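Local coordinates for CBS domain-containing protein (PDB 3FHM), which is of unknown function but binds AMP and NADH in the clefts of its paired CBS domains, probably as a nucleotide-sensing module, at residues A[58-62]-A[73-77]; A[33-37]-A[135-139]. One frame throughout, in Å; residues are numbered along the deposited sequence.

Contact 1 of 2, residues A[58-62]-A[73-77]. With AMP (adenosine monophosphate), chain E; NAI (1,4-dihydronicotinamide adenine dinucleotide), chain F.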
loop_
_atom_site.group_PDB
_atom_site.type_symbol
_atom_site.label_atom_id
_atom_site.label_comp_id
_atom_site.label_asym_id
_atom_site.label_seq_id
_atom_site.Cartn_x
_atom_site.Cartn_y
_atom_site.Cartn_z
ATOM N N ILE A 58 -6.336 7.493 -2.953
ATOM C CA ILE A 58 -5.488 7.223 -1.787
ATOM C C ILE A 58 -5.618 5.791 -1.238
ATOM O O ILE A 58 -6.481 5.095 -1.632
ATOM C CB ILE A 58 -5.693 8.313 -0.713
ATOM C CG1 ILE A 58 -7.124 8.263 -0.124
ATOM C CG2 ILE A 58 -5.392 9.614 -1.317
ATOM C CD1 ILE A 58 -7.701 9.634 0.318
ATOM N N GLY A 59 -4.732 5.355 -0.371
ATOM C CA GLY A 59 -4.807 4.017 0.170
ATOM C C GLY A 59 -5.431 3.890 1.560
ATOM O O GLY A 59 -5.585 2.770 2.061
ATOM N N ALA A 60 -5.806 5.016 2.171
ATOM C CA ALA A 60 -6.176 5.091 3.538
ATOM C C ALA A 60 -7.245 6.159 3.753
ATOM O O ALA A 60 -7.315 7.162 3.027
ATOM C CB ALA A 60 -4.997 5.448 4.329
ATOM N N VAL A 61 -8.106 5.924 4.742
ATOM C CA VAL A 61 -9.040 6.928 5.216
ATOM C C VAL A 61 -9.141 6.817 6.732
ATOM O O VAL A 61 -9.111 5.704 7.297
ATOM C CB VAL A 61 -10.467 6.954 4.517
ATOM C CG1 VAL A 61 -10.407 7.646 3.111
ATOM C CG2 VAL A 61 -11.119 5.652 4.452
ATOM N N VAL A 62 -9.205 7.966 7.394
ATOM C CA VAL A 62 -9.280 8.006 8.852
ATOM C C VAL A 62 -10.762 8.055 9.244
ATOM O O VAL A 62 -11.538 8.867 8.679
ATOM C CB VAL A 62 -8.498 9.245 9.448
ATOM C CG1 VAL A 62 -8.481 9.249 10.933
ATOM C CG2 VAL A 62 -7.083 9.255 8.946
ATOM N N ILE A 73 -8.657 3.589 11.638
ATOM C CA ILE A 73 -8.067 3.831 10.331
ATOM C C ILE A 73 -8.361 2.572 9.475
ATOM O O ILE A 73 -8.279 1.425 9.948
ATOM C CB ILE A 73 -6.564 4.268 10.487
ATOM C CG1 ILE A 73 -5.985 4.743 9.194
ATOM C CG2 ILE A 73 -5.662 3.133 10.984
ATOM C CD1 ILE A 73 -4.486 4.747 9.326
ATOM N N PHE A 74 -8.787 2.800 8.235
ATOM C CA PHE A 74 -9.144 1.718 7.311
ATOM C C PHE A 74 -8.288 1.875 6.050
ATOM O O PHE A 74 -8.243 2.975 5.472
ATOM C CB PHE A 74 -10.651 1.810 6.968
ATOM C CG PHE A 74 -11.119 0.860 5.864
ATOM C CD1 PHE A 74 -11.515 -0.452 6.170
ATOM C CD2 PHE A 74 -11.193 1.311 4.521
ATOM C CE1 PHE A 74 -11.955 -1.336 5.182
ATOM C CE2 PHE A 74 -11.634 0.435 3.462
ATOM C CZ PHE A 74 -12.017 -0.905 3.808
ATOM N N THR A 75 -7.611 0.802 5.635
ATOM C CA THR A 75 -6.767 0.875 4.395
ATOM C C THR A 75 -7.170 -0.224 3.433
ATOM O O THR A 75 -7.908 -1.235 3.846
ATOM C CB THR A 75 -5.247 0.653 4.715
ATOM O OG1 THR A 75 -4.962 -0.743 4.993
ATOM C CG2 THR A 75 -4.824 1.509 5.917
ATOM N N GLU A 76 -6.670 -0.103 2.202
ATOM C CA GLU A 76 -6.799 -1.222 1.222
ATOM C C GLU A 76 -6.464 -2.650 1.837
ATOM O O GLU A 76 -7.026 -3.688 1.418
ATOM C CB GLU A 76 -5.958 -0.936 -0.031
ATOM C CG GLU A 76 -4.459 -0.620 0.291
ATOM C CD GLU A 76 -3.744 0.371 -0.695
ATOM O OE1 GLU A 76 -2.744 0.973 -0.235
ATOM O OE2 GLU A 76 -4.146 0.536 -1.881
ATOM N N ARG A 77 -5.560 -2.692 2.831
ATOM C CA ARG A 77 -5.200 -3.965 3.358
ATOM C C ARG A 77 -6.339 -4.534 4.230
ATOM O O ARG A 77 -6.569 -5.736 4.214
ATOM C CB ARG A 77 -3.885 -3.892 4.104
ATOM C CG ARG A 77 -3.494 -5.181 4.867
ATOM C CD ARG A 77 -3.041 -6.235 3.896
ATOM N NE ARG A 77 -2.066 -5.761 2.912
ATOM C CZ ARG A 77 -0.753 -5.994 2.984
ATOM N NH1 ARG A 77 -0.280 -6.732 3.989
ATOM N NH2 ARG A 77 0.069 -5.506 2.038
HETATM P P AMP E . -1.280 -0.148 5.376
HETATM O O1P AMP E . -1.410 1.117 6.135
HETATM O O2P AMP E . -2.284 -0.393 4.308
HETATM O O3P AMP E . 0.178 -0.456 5.054
HETATM O "O5'" AMP E . -1.866 -1.028 6.588
HETATM C "C5'" AMP E . -1.918 -2.465 6.743
HETATM C "C4'" AMP E . -2.523 -2.680 8.140
HETATM O "O4'" AMP E . -1.934 -1.777 9.060
HETATM C "C3'" AMP E . -4.005 -2.321 8.181
HETATM O "O3'" AMP E . -4.767 -3.089 9.106
HETATM C "C2'" AMP E . -4.035 -0.964 8.757
HETATM O "O2'" AMP E . -5.233 -0.829 9.470
HETATM C "C1'" AMP E . -2.908 -0.990 9.700
HETATM N N9 AMP E . -2.530 0.415 9.945
HETATM C C8 AMP E . -2.424 1.473 9.095
HETATM N N7 AMP E . -2.101 2.663 9.709
HETATM C C5 AMP E . -1.974 2.334 10.976
HETATM C C6 AMP E . -1.633 3.085 12.175
HETATM N N6 AMP E . -1.366 4.407 12.110
HETATM N N1 AMP E . -1.608 2.388 13.326
HETATM C C2 AMP E . -1.895 1.053 13.411
HETATM N N3 AMP E . -2.223 0.287 12.376
HETATM C C4 AMP E . -2.262 0.885 11.147
HETATM P PA NAI F . -1.300 6.268 -0.872
HETATM O O1A NAI F . -1.579 5.967 -2.291
HETATM O O2A NAI F . -2.205 5.860 0.278
HETATM O O5B NAI F . -1.175 7.835 -0.691
HETATM C C5B NAI F . -0.963 8.715 -1.825
HETATM C C4B NAI F . -0.863 10.128 -1.320
HETATM O O4B NAI F . -2.057 10.517 -0.654
HETATM C C3B NAI F . 0.202 10.141 -0.272
HETATM O O3B NAI F . 0.906 11.371 -0.537
HETATM C C2B NAI F . -0.504 10.254 1.034
HETATM O O2B NAI F . 0.122 11.311 1.681
HETATM C C1B NAI F . -1.823 10.842 0.688
HETATM N N9A NAI F . -2.910 10.340 1.554
HETATM C C8A NAI F . -3.117 9.065 1.929
HETATM N N7A NAI F . -4.199 9.001 2.742
HETATM C C5A NAI F . -4.702 10.225 2.868
HETATM C C6A NAI F . -5.848 10.831 3.560
HETATM N N6A NAI F . -6.679 10.054 4.295
HETATM N N1A NAI F . -6.051 12.168 3.456
HETATM C C2A NAI F . -5.218 12.924 2.726
HETATM N N3A NAI F . -4.180 12.404 2.056
HETATM C C4A NAI F . -3.865 11.096 2.092
HETATM O O3 NAI F . 0.157 5.894 -0.309
HETATM P PN NAI F . 1.499 5.241 -0.967
HETATM O O1N NAI F . 1.757 3.771 -0.797
HETATM O O2N NAI F . 2.481 6.128 -0.290
HETATM O O5D NAI F . 1.386 5.541 -2.546
HETATM C C5D NAI F . 0.945 4.654 -3.583
HETATM C C4D NAI F . 1.928 4.812 -4.736
HETATM O O4D NAI F . 2.014 6.208 -5.101
HETATM C C3D NAI F . 3.356 4.369 -4.293
HETATM O O3D NAI F . 4.017 3.603 -5.308
HETATM C C2D NAI F . 4.182 5.638 -4.109
HETATM O O2D NAI F . 5.589 5.452 -4.374
HETATM C C1D NAI F . 3.413 6.600 -5.042
HETATM N N1N NAI F . 3.460 7.928 -4.519
HETATM C C2N NAI F . 3.913 8.879 -5.359
HETATM C C3N NAI F . 4.016 10.219 -4.926
HETATM C C7N NAI F . 4.490 11.251 -5.932
HETATM O O7N NAI F . 4.557 12.453 -5.616
HETATM N N7N NAI F . 4.768 10.819 -7.170
HETATM C C4N NAI F . 3.645 10.565 -3.606
HETATM C C5N NAI F . 3.200 9.540 -2.739
HETATM C C6N NAI F . 3.101 8.192 -3.218
#
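V61 and F74 pair through their backbones as the hydrogen-bonded residues of an antiparallel β hairpin: V61 N donates to F74 O (3.0 Å) and F74 N to V61 O (3.1 Å). The ladder runs past the strand end, where E76 N, already in helix 76-86, donates to G59 O at 3.1 Å. A60 faces T75 and V62 faces I73 as non-hydrogen-bonded pairs.

Apolar packing splits between the two faces. On one, CG2 of V61 meets the edge of the F74 ring, and both side chains lie against L53 of helix 46-56. On the other, I73 lays CG2 and CD1 against the AMP adenine. I58 lays CD1 over the NADH purine, 3.9 Å from C6A, with CG2 near ribose O4B.

Polar groups hold the nucleotides. T75 OG1 (chi1 75°) donates to AMP O2P at 2.8 Å while accepting from R77 N at 3.0 Å as the helix N-cap. G59 N gives its hydrogen to NADH O2A (2.7 Å), and NADH N6A bonds weakly to A60 O.

Across the dimer interface, E76 forms salt bridges with R77 and R125 of the second subunit.

One hairpin end thus serves AMP and NADH, with R77 reaching a further NADH molecule, and the doubly bonded T75 hydroxyl links the AMP phosphate to the first turn of helix 76-86.

Contact 2 of 2, residues A[33-37]-A[135-139]. With NAI (1,4-dihydronicotinamide adenine dinucleotide), chain F.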
loop_
_atom_site.group_PDB
_atom_site.type_symbol
_atom_site.label_atom_id
_atom_site.label_comp_id
_atom_site.label_asym_id
_atom_site.label_seq_id
_atom_site.Cartn_x
_atom_site.Cartn_y
_atom_site.Cartn_z
ATOM N N LYS A 33 3.578 18.593 0.457
ATOM C CA LYS A 33 2.429 17.817 -0.046
ATOM C C LYS A 33 1.033 18.332 0.384
ATOM O O LYS A 33 0.112 18.316 -0.428
ATOM C CB LYS A 33 2.588 16.322 0.227
ATOM C CG LYS A 33 2.120 15.877 1.589
ATOM C CD LYS A 33 1.642 14.455 1.542
ATOM C CE LYS A 33 0.950 14.045 2.838
ATOM N NZ LYS A 33 -0.569 14.167 2.847
ATOM N N GLY A 34 0.881 18.785 1.635
ATOM C CA GLY A 34 -0.387 19.362 2.091
ATOM C C GLY A 34 -0.779 18.906 3.457
ATOM O O GLY A 34 -0.365 17.836 3.896
ATOM N N ARG A 35 -1.594 19.713 4.121
ATOM C CA ARG A 35 -2.028 19.377 5.497
ATOM C C ARG A 35 -3.392 18.690 5.632
ATOM O O ARG A 35 -3.780 18.285 6.723
ATOM C CB ARG A 35 -1.851 20.562 6.471
ATOM C CG ARG A 35 -0.795 20.227 7.543
ATOM C CD ARG A 35 -0.236 21.434 8.285
ATOM N NE ARG A 35 0.615 22.160 7.356
ATOM C CZ ARG A 35 1.936 22.263 7.458
ATOM N NH1 ARG A 35 2.592 21.730 8.473
ATOM N NH2 ARG A 35 2.610 22.917 6.531
ATOM N N ASP A 36 -4.095 18.528 4.518
ATOM C CA ASP A 36 -5.438 17.969 4.554
ATOM C C ASP A 36 -5.533 16.484 4.840
ATOM O O ASP A 36 -4.613 15.743 4.513
ATOM C CB ASP A 36 -6.227 18.341 3.321
ATOM C CG ASP A 36 -7.216 19.500 3.618
ATOM O OD1 ASP A 36 -6.988 20.627 3.085
ATOM O OD2 ASP A 36 -8.192 19.301 4.421
ATOM N N VAL A 37 -6.596 16.053 5.518
ATOM C CA VAL A 37 -6.850 14.606 5.662
ATOM C C VAL A 37 -8.231 14.178 5.177
ATOM O O VAL A 37 -9.235 14.759 5.610
ATOM C CB VAL A 37 -6.724 14.080 7.104
ATOM C CG1 VAL A 37 -6.450 12.587 7.069
ATOM C CG2 VAL A 37 -5.627 14.800 7.872
ATOM N N LEU A 135 -5.693 16.283 15.111
ATOM C CA LEU A 135 -5.269 15.709 13.838
ATOM C C LEU A 135 -4.838 16.804 12.832
ATOM O O LEU A 135 -5.606 17.696 12.521
ATOM C CB LEU A 135 -6.382 14.877 13.259
ATOM C CG LEU A 135 -6.071 14.459 11.827
ATOM C CD1 LEU A 135 -4.864 13.492 11.785
ATOM C CD2 LEU A 135 -7.372 13.890 11.255
ATOM N N ALA A 136 -3.607 16.703 12.323
ATOM C CA ALA A 136 -2.977 17.809 11.563
ATOM C C ALA A 136 -2.337 17.367 10.252
ATOM O O ALA A 136 -1.712 18.156 9.563
ATOM C CB ALA A 136 -1.928 18.584 12.439
ATOM N N GLY A 137 -2.457 16.103 9.907
ATOM C CA GLY A 137 -2.064 15.703 8.574
ATOM C C GLY A 137 -1.806 14.232 8.547
ATOM O O GLY A 137 -2.039 13.566 9.529
ATOM N N ILE A 138 -1.306 13.722 7.427
ATOM C CA ILE A 138 -1.027 12.296 7.306
ATOM C C ILE A 138 0.180 12.107 6.443
ATOM O O ILE A 138 0.290 12.770 5.388
ATOM C CB ILE A 138 -2.285 11.482 6.782
ATOM C CG1 ILE A 138 -2.142 9.970 7.065
ATOM C CG2 ILE A 138 -2.726 11.909 5.332
ATOM C CD1 ILE A 138 -3.433 9.161 6.947
ATOM N N ILE A 139 1.088 11.238 6.908
ATOM C CA ILE A 139 2.318 10.852 6.171
ATOM C C ILE A 139 2.230 9.380 5.718
ATOM O O ILE A 139 1.879 8.474 6.540
ATOM C CB ILE A 139 3.632 11.001 7.041
ATOM C CG1 ILE A 139 3.985 12.477 7.416
ATOM C CG2 ILE A 139 4.810 10.199 6.396
ATOM C CD1 ILE A 139 4.180 13.603 6.201
HETATM P PA NAI F . -1.300 6.268 -0.872
HETATM O O1A NAI F . -1.579 5.967 -2.291
HETATM O O2A NAI F . -2.205 5.860 0.278
HETATM O O5B NAI F . -1.175 7.835 -0.691
HETATM C C5B NAI F . -0.963 8.715 -1.825
HETATM C C4B NAI F . -0.863 10.128 -1.320
HETATM O O4B NAI F . -2.057 10.517 -0.654
HETATM C C3B NAI F . 0.202 10.141 -0.272
HETATM O O3B NAI F . 0.906 11.371 -0.537
HETATM C C2B NAI F . -0.504 10.254 1.034
HETATM O O2B NAI F . 0.122 11.311 1.681
HETATM C C1B NAI F . -1.823 10.842 0.688
HETATM N N9A NAI F . -2.910 10.340 1.554
HETATM C C8A NAI F . -3.117 9.065 1.929
HETATM N N7A NAI F . -4.199 9.001 2.742
HETATM C C5A NAI F . -4.702 10.225 2.868
HETATM C C6A NAI F . -5.848 10.831 3.560
HETATM N N6A NAI F . -6.679 10.054 4.295
HETATM N N1A NAI F . -6.051 12.168 3.456
HETATM C C2A NAI F . -5.218 12.924 2.726
HETATM N N3A NAI F . -4.180 12.404 2.056
HETATM C C4A NAI F . -3.865 11.096 2.092
HETATM O O3 NAI F . 0.157 5.894 -0.309
HETATM P PN NAI F . 1.499 5.241 -0.967
HETATM O O1N NAI F . 1.757 3.771 -0.797
HETATM O O2N NAI F . 2.481 6.128 -0.290
HETATM O O5D NAI F . 1.386 5.541 -2.546
HETATM C C5D NAI F . 0.945 4.654 -3.583
HETATM C C4D NAI F . 1.928 4.812 -4.736
HETATM O O4D NAI F . 2.014 6.208 -5.101
HETATM C C3D NAI F . 3.356 4.369 -4.293
HETATM O O3D NAI F . 4.017 3.603 -5.308
HETATM C C2D NAI F . 4.182 5.638 -4.109
HETATM O O2D NAI F . 5.589 5.452 -4.374
HETATM C C1D NAI F . 3.413 6.600 -5.042
HETATM N N1N NAI F . 3.460 7.928 -4.519
HETATM C C2N NAI F . 3.913 8.879 -5.359
HETATM C C3N NAI F . 4.016 10.219 -4.926
HETATM C C7N NAI F . 4.490 11.251 -5.932
HETATM O O7N NAI F . 4.557 12.453 -5.616
HETATM N N7N NAI F . 4.768 10.819 -7.170
HETATM C C4N NAI F . 3.645 10.565 -3.606
HETATM C C5N NAI F . 3.200 9.540 -2.739
HETATM C C6N NAI F . 3.101 8.192 -3.218
HETATM O O HOH W 1 -5.729 18.319 9.207
#
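The adenosine half of NADH sits in a pocket between the two CBS motifs, and here the loop after helix 26-33 meets strand 134-140 to form part of it. CG2 of I138 lies over one face of the purine, 3.5 Å from C4A. V37 comes in from that same side but out at the N1A edge, its CA 3.4 Å from N1A, while I58 backs the opposite face. Next to V37, D36 O comes close to C2A of the base. The V37 and I138 side chains also touch each other, CG1 of V37 packing on CG2 of I138 at 4.2 Å.

V37 has a second methyl for the strand itself. With CG1 anti to the backbone N (chi1 -158°) and turned to the base, CG2 points into the strand, 3.7 Å from G137 CA and tip to tip with CD2 of L135. At G137 the backbone (phi 160°, psi -173°) would jam a CB against the carbonyl O of A136.

K33 reaches the ribose. Its chain runs out nearly extended and bends only at the last torsion. This brings K33 NZ 3.0 Å from I138 O. The same K33 NZ lies 3.2 Å from NAI O2B, the ribose hydroxyl of NADH, with D143 also close by.

At the other end R35 lays its aliphatic CG against A136 O, while its guanidinium group turns away to a salt bridge with D31. A water donates to R35 O and, weakly, to L135 O, bridging the two backbones where they do not pair directly.

The strand's backbone partners lie across the hairpin in 126-131: A136 and G137 bond to V129, and I139 bonds to V127. The loop follows directly on helix 26-33, and the I139 side chain packs among that helix and helices 112-122 and 141-147.

Overall arrangement
The two contacts, with centres about 14 Å apart, belong to different hairpins: 60-64 with 70-75 in contact 1, and 126-131 with 134-140 on the strand side of contact 2. In chain order come 33-37, 58-62, 73-77 and 135-139, so the long-range contact brackets the local one. The loop 33-37 leads into strand 39-40, which runs parallel beside 60-64, and thereby connects the first sheet to the second CBS motif. The contacts meet where CG2 of V62 packs on CG1 of V37 and CD1 of I138. Both touch the same NADH, whose adenine lies between the paired motifs, while contact 1 alone also reaches AMP.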